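Local coordinates for TCP pilus virulence regulatory protein (Vibrio cholerae, PDB 4MLO), which activates transcription of virulence genes as a DNA-binding AraC-family regulator and carries a palmitoleic acid in a pocket built partly by its cupin-like domain, at residues A[222-225]-A[226-230]; A[253-256]-A[257-261]. All coordinates share one frame; numbering follows the deposited sequence. Where two conformers were deposited one is given.

How the contacts relate
Neither contact closes a long loop: each is a local arrangement of neighbouring turns, and along the chain they come in series, without nesting or crossing. Contact 1 occupies the C-terminal part of helix 213-230. After helix 236-242 the chain reaches helix 248-259, whose last turns and exit form contact 2. The two helices then pack together, with Met229 CE 3.5 Å from Phe255 CE2 and Ile222 CG1 3.6 Å from Val254 CG1. Both contacts supply residues to the palmitoleic acid pocket, Lys230 from contact 1 and Met259 and Val261 from contact 2, and contact 2 also touches strand 19-26, so together they join the helical part to the cupin-like domain.

Contact 1. Residues A[222-225]-A[226-230]. With PAM (palmitoleic acid), chain E.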
ATOM      1  N   ILE A 222       1.435  -7.952   9.748  1.00  8.11           N
ATOM      2  CA  ILE A 222       0.483  -8.533   8.787  1.00  8.27           C
ATOM      3  C   ILE A 222       0.958  -8.303   7.363  1.00 11.77           C
ATOM      4  O   ILE A 222       0.849  -9.180   6.489  1.00 11.53           O
ATOM      5  CB  ILE A 222      -0.932  -7.959   9.006  1.00  8.74           C
ATOM      6  CG1 ILE A 222      -1.579  -8.481  10.302  1.00 12.84           C
ATOM      7  CG2 ILE A 222      -1.891  -8.261   7.805  1.00 12.36           C
ATOM      8  CD1 ILE A 222      -1.737  -9.997  10.407  1.00 10.34           C
ATOM      9  N   SER A 223       1.445  -7.112   7.076  1.00  9.41           N
ATOM     10  CA  SER A 223       1.885  -6.869   5.719  0.50 11.18           C
ATOM     11  C   SER A 223       3.118  -7.705   5.387  1.00 11.22           C
ATOM     12  O   SER A 223       3.265  -8.147   4.247  1.00 13.62           O
ATOM     13  CB  SER A 223       2.078  -5.374   5.526  0.50 13.61           C
ATOM     14  OG  SER A 223       0.797  -4.746   5.592  0.50 13.69           O
ATOM     15  N   TYR A 224       3.963  -8.009   6.379  1.00 11.64           N
ATOM     16  CA  TYR A 224       5.046  -8.962   6.173  1.00  8.85           C
ATOM     17  C   TYR A 224       4.506 -10.350   5.827  1.00 12.64           C
ATOM     18  O   TYR A 224       4.990 -11.002   4.886  1.00 12.15           O
ATOM     19  CB  TYR A 224       5.931  -8.961   7.428  1.00  9.31           C
ATOM     20  CG  TYR A 224       7.229  -9.719   7.342  1.00 13.20           C
ATOM     21  CD1 TYR A 224       7.288 -11.051   7.620  1.00 14.41           C
ATOM     22  CD2 TYR A 224       8.426  -9.044   7.107  1.00 23.67           C
ATOM     23  CE1 TYR A 224       8.496 -11.755   7.579  1.00 16.31           C
ATOM     24  CE2 TYR A 224       9.638  -9.752   7.058  1.00 19.25           C
ATOM     25  CZ  TYR A 224       9.636 -11.118   7.277  1.00 26.53           C
ATOM     26  OH  TYR A 224      10.815 -11.867   7.257  1.00 36.09           O
ATOM     27  N   SER A 225       3.469 -10.806   6.540  1.00 11.95           N
ATOM     28  CA  SER A 225       2.896 -12.123   6.246  1.00  9.95           C
ATOM     29  C   SER A 225       2.310 -12.170   4.829  1.00  8.98           C
ATOM     30  O   SER A 225       2.360 -13.216   4.165  1.00 10.63           O
ATOM     31  CB  SER A 225       1.830 -12.488   7.289  1.00 11.06           C
ATOM     32  OG  SER A 225       0.573 -11.836   7.124  1.00 13.21           O
ATOM     33  N   ILE A 226       1.690 -11.077   4.403  1.00  9.96           N
ATOM     34  CA  ILE A 226       1.131 -10.994   3.057  1.00 10.27           C
ATOM     35  C   ILE A 226       2.252 -11.114   2.042  1.00 11.66           C
ATOM     36  O   ILE A 226       2.176 -11.888   1.094  1.00 15.30           O
ATOM     37  CB  ILE A 226       0.316  -9.697   2.905  1.00 12.87           C
ATOM     38  CG1 ILE A 226      -0.994  -9.851   3.660  1.00 18.13           C
ATOM     39  CG2 ILE A 226       0.006  -9.413   1.464  1.00 14.42           C
ATOM     40  CD1 ILE A 226      -1.696  -8.544   3.892  1.00 15.46           C
ATOM     41  N   SER A 227       3.356 -10.387   2.276  1.00 11.81           N
ATOM     42  CA  SER A 227       4.526 -10.517   1.412  1.00 14.28           C
ATOM     43  C   SER A 227       5.025 -11.948   1.343  1.00 15.13           C
ATOM     44  O   SER A 227       5.376 -12.422   0.256  1.00 15.38           O
ATOM     45  CB  SER A 227       5.640  -9.597   1.900  1.00 18.13           C
ATOM     46  OG  SER A 227       5.287  -8.249   1.700  1.00 26.28           O
ATOM     47  N   LEU A 228       5.071 -12.664   2.478  1.00 12.90           N
ATOM     48  CA  LEU A 228       5.511 -14.058   2.451  1.00 10.20           C
ATOM     49  C   LEU A 228       4.563 -14.919   1.643  1.00 12.45           C
ATOM     50  O   LEU A 228       4.999 -15.792   0.871  1.00 16.20           O
ATOM     51  CB  LEU A 228       5.615 -14.627   3.855  1.00 15.28           C
ATOM     52  CG  LEU A 228       6.669 -14.117   4.795  1.00 17.99           C
ATOM     53  CD1 LEU A 228       6.363 -14.691   6.130  1.00 18.23           C
ATOM     54  CD2 LEU A 228       8.040 -14.585   4.322  1.00 25.99           C
ATOM     55  N   MET A 229       3.262 -14.715   1.813  1.00 13.15           N
ATOM     56  CA  MET A 229       2.325 -15.504   1.030  1.00 12.60           C
ATOM     57  C   MET A 229       2.448 -15.207  -0.456  1.00 18.67           C
ATOM     58  O   MET A 229       2.266 -16.105  -1.289  1.00 19.59           O
ATOM     59  CB  MET A 229       0.901 -15.259   1.535  1.00 13.47           C
ATOM     60  CG  MET A 229       0.740 -15.868   2.925  1.00 14.78           C
ATOM     61  SD  MET A 229      -0.942 -15.778   3.587  1.00 19.09           S
ATOM     62  CE  MET A 229      -0.899 -14.227   4.474  1.00 18.04           C
ATOM     63  N   LYS A 230       2.741 -13.964  -0.815  1.00 17.13           N
ATOM     64  CA  LYS A 230       2.909 -13.645  -2.229  1.00 19.70           C
ATOM     65  C   LYS A 230       4.138 -14.300  -2.832  1.00 19.03           C
ATOM     66  O   LYS A 230       4.200 -14.427  -4.063  1.00 27.82           O
ATOM     67  CB  LYS A 230       2.975 -12.128  -2.421  1.00 16.82           C
ATOM     68  CG  LYS A 230       1.645 -11.422  -2.280  1.00 16.48           C
ATOM     69  CD  LYS A 230       1.824  -9.922  -2.491  1.00 17.96           C
ATOM     70  CE  LYS A 230       0.505  -9.237  -2.466  1.00 22.73           C
ATOM     71  NZ  LYS A 230       0.658  -7.846  -2.986  1.00 29.10           N
TER
HETATM   72  C1  PAM E 304      -1.891  -6.653  -1.442  1.00 24.28           C
HETATM   73  O1  PAM E 304      -1.911  -7.156  -2.598  1.00 26.37           O
HETATM   74  O2  PAM E 304      -0.888  -6.036  -1.016  1.00 21.44           O
HETATM   75  C2  PAM E 304      -3.074  -6.805  -0.526  1.00 18.68           C
HETATM   76  C3  PAM E 304      -3.636  -5.446  -0.082  1.00 24.60           C
HETATM   77  C4  PAM E 304      -4.088  -4.653  -1.305  1.00 28.48           C
HETATM   78  C5  PAM E 304      -4.727  -3.318  -0.938  1.00 34.25           C
HETATM   79  C6  PAM E 304      -5.021  -2.486  -2.186  1.00 28.24           C
HETATM   80  C7  PAM E 304      -6.026  -3.153  -3.125  1.00 24.46           C
HETATM   81  C8  PAM E 304      -7.413  -3.189  -2.506  1.00 26.97           C
HETATM   82  C9  PAM E 304      -8.423  -3.915  -3.388  1.00 28.97           C
HETATM   83  C10 PAM E 304      -8.475  -5.245  -3.522  1.00 38.18           C
HETATM   84  C11 PAM E 304      -7.490  -6.176  -2.834  1.00 33.05           C
HETATM   85  C12 PAM E 304      -8.095  -7.534  -2.475  1.00 29.10           C
HETATM   86  C13 PAM E 304      -7.151  -8.224  -1.487  1.00 28.86           C
HETATM   87  C14 PAM E 304      -7.771  -9.345  -0.678  1.00 29.43           C
HETATM   88  C15 PAM E 304      -8.973  -8.877   0.132  1.00 31.29           C
HETATM   89  C16 PAM E 304      -9.210  -9.744   1.343  1.00 28.98           C
HETATM   90  O   HOH W   1       2.802  -6.806   1.766  1.00 31.13           O
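Ile222 and Ile226, one helical turn apart, meet through their branches, CG2 of Ile222 lying 3.9 Å from CD1 of Ile226. Branched aliphatic residues suit this buried flank, where Ile222 packs on helix 248-259 and Ile226 on Tyr266. The same turn is tightly bonded. Besides the helical bond from Ile226 N, the carbonyl oxygen Ile222 O accepts one from Ser225 OG at 2.7 Å, the serine donor tilted 18° from the carbonyl plane. A chi1 of 77° tucks OG in over its own backbone, where it can turn back onto that oxygen, and a serine is small enough to sit here against Phe251 and Ile239. On the next turn Met229 bends at chi3 (-91°), bringing CE to 3.4 Å from Ser225 O, whose helical bond comes from Met229 N; the flexible thioether can follow the contours of its buried surroundings.

The other flank is looser. Tyr224 and Leu228 are partly exposed, and their closest apolar approach is CE1 of Tyr224 to CD1 of Leu228 at 3.9 Å. At Ser227 a water takes over: it donates to Ser223 O at 2.9 Å and also hydrogen-bonds Ser227 OG, while the Ser223 hydroxyl bonds to the backbone oxygen Tyr26 O, on strand 19-26.

Lys230, extended beyond CG, reaches the palmitoleic acid, where NZ donates to O1 at 2.7 Å and lies 3.1 Å from O2. Asn10 also binds the same NZ, and Tyr12 and Lys31 bind the fatty acid. Positive charge from two lysines would favour an ionised carboxylate. Because its partners come from helix 213-230 and from the cupin-like domain, the head group bridges the two.

Contact 2. Residues A[253-256]-A[257-261]; sequences TVFK and STMNV
The Phe255 ring carries Met259 over one face and a carbonyl oxygen at its edge. CG of Met259 lies 3.9 Å from the ring centroid, 18° off the normal, a CH-pi contact; its SD stands farther off above the same face, a distant Met-aromatic contact. With chi1 at -56°, CG is set over the ring, and the bends at chi2 and chi3 carry SD up from it and CE out past its rim. Near the ring plane, Val261 O comes 3.4 Å from CD1 of Phe255, beside the slightly positive ring hydrogens. A flat, apolar residue suits this site, because Ile222, Pro263 and Tyr266 pack on it too.

Val254 O is gripped twice by Thr258, by N and, at 2.8 Å, by OG1, from opposite faces of the carbonyl plane. Full helical bonds, such as Met259 N to Phe255 O, hold the last turn. Asn260, the first residue beyond it, takes a positive phi (59°), which asparagine tolerates well. Past the helix only weaker contacts follow: Asn260 N bonds weakly to Lys256 O, and Lys256 CA lies 3.4 Å from Val261 O, a CA-H...O contact. Met259 and Val261 both line the palmitoleic acid pocket, their apolar side chains suiting a fatty-acid chain.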
ATOM      1  N   THR A 253      -6.135 -14.050  14.374  1.00 10.92           N
ATOM      2  CA  THR A 253      -7.054 -13.045  14.905  1.00  9.60           C
ATOM      3  C   THR A 253      -6.762 -11.648  14.337  1.00 11.86           C
ATOM      4  O   THR A 253      -7.662 -10.924  13.871  1.00 12.36           O
ATOM      5  CB  THR A 253      -6.966 -13.038  16.433  1.00 13.92           C
ATOM      6  OG1 THR A 253      -7.330 -14.323  16.971  1.00 17.79           O
ATOM      7  CG2 THR A 253      -7.939 -12.043  16.973  1.00 12.92           C
ATOM      8  N   VAL A 254      -5.490 -11.247  14.359  1.00  9.58           N
ATOM      9  CA  VAL A 254      -5.114  -9.965  13.777  1.00 11.22           C
ATOM     10  C   VAL A 254      -5.349  -9.932  12.257  1.00 10.03           C
ATOM     11  O   VAL A 254      -5.770  -8.908  11.721  1.00 11.58           O
ATOM     12  CB  VAL A 254      -3.644  -9.645  14.131  1.00 14.56           C
ATOM     13  CG1 VAL A 254      -3.235  -8.323  13.501  1.00 16.52           C
ATOM     14  CG2 VAL A 254      -3.480  -9.604  15.651  1.00 17.31           C
ATOM     15  N   PHE A 255      -5.066 -11.039  11.537  1.00  9.75           N
ATOM     16  CA  PHE A 255      -5.250 -11.078  10.090  1.00  8.48           C
ATOM     17  C   PHE A 255      -6.727 -10.894   9.751  1.00 11.19           C
ATOM     18  O   PHE A 255      -7.078 -10.092   8.875  1.00 11.96           O
ATOM     19  CB  PHE A 255      -4.695 -12.387   9.542  1.00  8.68           C
ATOM     20  CG  PHE A 255      -4.548 -12.413   8.044  1.00 11.73           C
ATOM     21  CD1 PHE A 255      -5.638 -12.673   7.238  1.00 11.11           C
ATOM     22  CD2 PHE A 255      -3.357 -12.117   7.435  1.00 12.35           C
ATOM     23  CE1 PHE A 255      -5.520 -12.682   5.876  1.00 12.71           C
ATOM     24  CE2 PHE A 255      -3.236 -12.114   6.048  1.00 11.34           C
ATOM     25  CZ  PHE A 255      -4.340 -12.390   5.272  1.00 12.92           C
ATOM     26  N   LYS A 256      -7.589 -11.606  10.481  1.00  9.85           N
ATOM     27  CA  LYS A 256      -9.036 -11.489  10.294  1.00 12.17           C
ATOM     28  C   LYS A 256      -9.531 -10.068  10.544  1.00 15.55           C
ATOM     29  O   LYS A 256     -10.379  -9.568   9.810  1.00 13.65           O
ATOM     30  CB  LYS A 256      -9.750 -12.481  11.223  1.00 12.21           C
ATOM     31  CG  LYS A 256      -9.665 -13.898  10.768  1.00 13.37           C
ATOM     32  CD  LYS A 256     -10.078 -14.861  11.894  1.00 13.48           C
ATOM     33  CE  LYS A 256      -9.981 -16.291  11.437  1.00 17.02           C
ATOM     34  NZ  LYS A 256     -10.536 -17.222  12.466  1.00 19.64           N
ATOM     35  N   SER A 257      -9.037  -9.407  11.596  1.00 11.69           N
ATOM     36  CA  SER A 257      -9.421  -8.026  11.896  0.50 11.92           C
ATOM     37  C   SER A 257      -8.987  -7.071  10.785  1.00  9.73           C
ATOM     38  O   SER A 257      -9.699  -6.128  10.434  1.00 13.77           O
ATOM     39  CB  SER A 257      -8.797  -7.622  13.234  0.50 17.09           C
ATOM     40  OG  SER A 257      -8.975  -6.243  13.552  0.50 21.36           O
ATOM     41  N   THR A 258      -7.789  -7.314  10.213  1.00 10.79           N
ATOM     42  CA  THR A 258      -7.190  -6.413   9.237  1.00 10.96           C
ATOM     43  C   THR A 258      -7.773  -6.594   7.835  1.00 10.75           C
ATOM     44  O   THR A 258      -8.073  -5.597   7.145  1.00 13.66           O
ATOM     45  CB  THR A 258      -5.668  -6.634   9.235  1.00 10.62           C
ATOM     46  OG1 THR A 258      -5.152  -6.442  10.566  1.00 13.58           O
ATOM     47  CG2 THR A 258      -4.966  -5.691   8.259  1.00 11.37           C
ATOM     48  N   MET A 259      -7.931  -7.847   7.407  1.00 12.51           N
ATOM     49  CA  MET A 259      -8.322  -8.194   6.054  1.00 12.10           C
ATOM     50  C   MET A 259      -9.776  -8.650   5.933  1.00 13.11           C
ATOM     51  O   MET A 259     -10.263  -8.816   4.809  1.00 12.69           O
ATOM     52  CB  MET A 259      -7.406  -9.290   5.540  1.00 11.83           C
ATOM     53  CG  MET A 259      -5.922  -8.932   5.587  1.00 16.31           C
ATOM     54  SD  MET A 259      -5.484  -7.702   4.340  1.00 17.13           S
ATOM     55  CE  MET A 259      -5.480  -8.601   2.843  1.00 20.63           C
ATOM     56  N   ASN A 260     -10.460  -8.862   7.058  1.00 14.71           N
ATOM     57  CA  ASN A 260     -11.836  -9.370   7.117  1.00 12.61           C
ATOM     58  C   ASN A 260     -12.003 -10.748   6.471  1.00 18.03           C
ATOM     59  O   ASN A 260     -13.122 -11.120   6.079  1.00 13.39           O
ATOM     60  CB  ASN A 260     -12.783  -8.368   6.477  1.00 11.58           C
ATOM     61  CG  ASN A 260     -14.177  -8.440   7.030  1.00 22.96           C
ATOM     62  OD1 ASN A 260     -14.413  -8.411   8.267  1.00 18.40           O
ATOM     63  ND2 ASN A 260     -15.139  -8.490   6.109  1.00 25.26           N
ATOM     64  N   VAL A 261     -10.922 -11.520   6.344  1.00 12.39           N
ATOM     65  CA  VAL A 261     -10.941 -12.904   5.880  1.00 11.48           C
ATOM     66  C   VAL A 261      -9.873 -13.658   6.652  1.00 15.77           C
ATOM     67  O   VAL A 261      -8.981 -13.061   7.248  1.00 12.01           O
ATOM     68  CB  VAL A 261     -10.707 -13.059   4.350  1.00 14.35           C
ATOM     69  CG1 VAL A 261     -11.727 -12.258   3.582  1.00 20.39           C
ATOM     70  CG2 VAL A 261      -9.300 -12.617   3.955  1.00 12.20           C
TER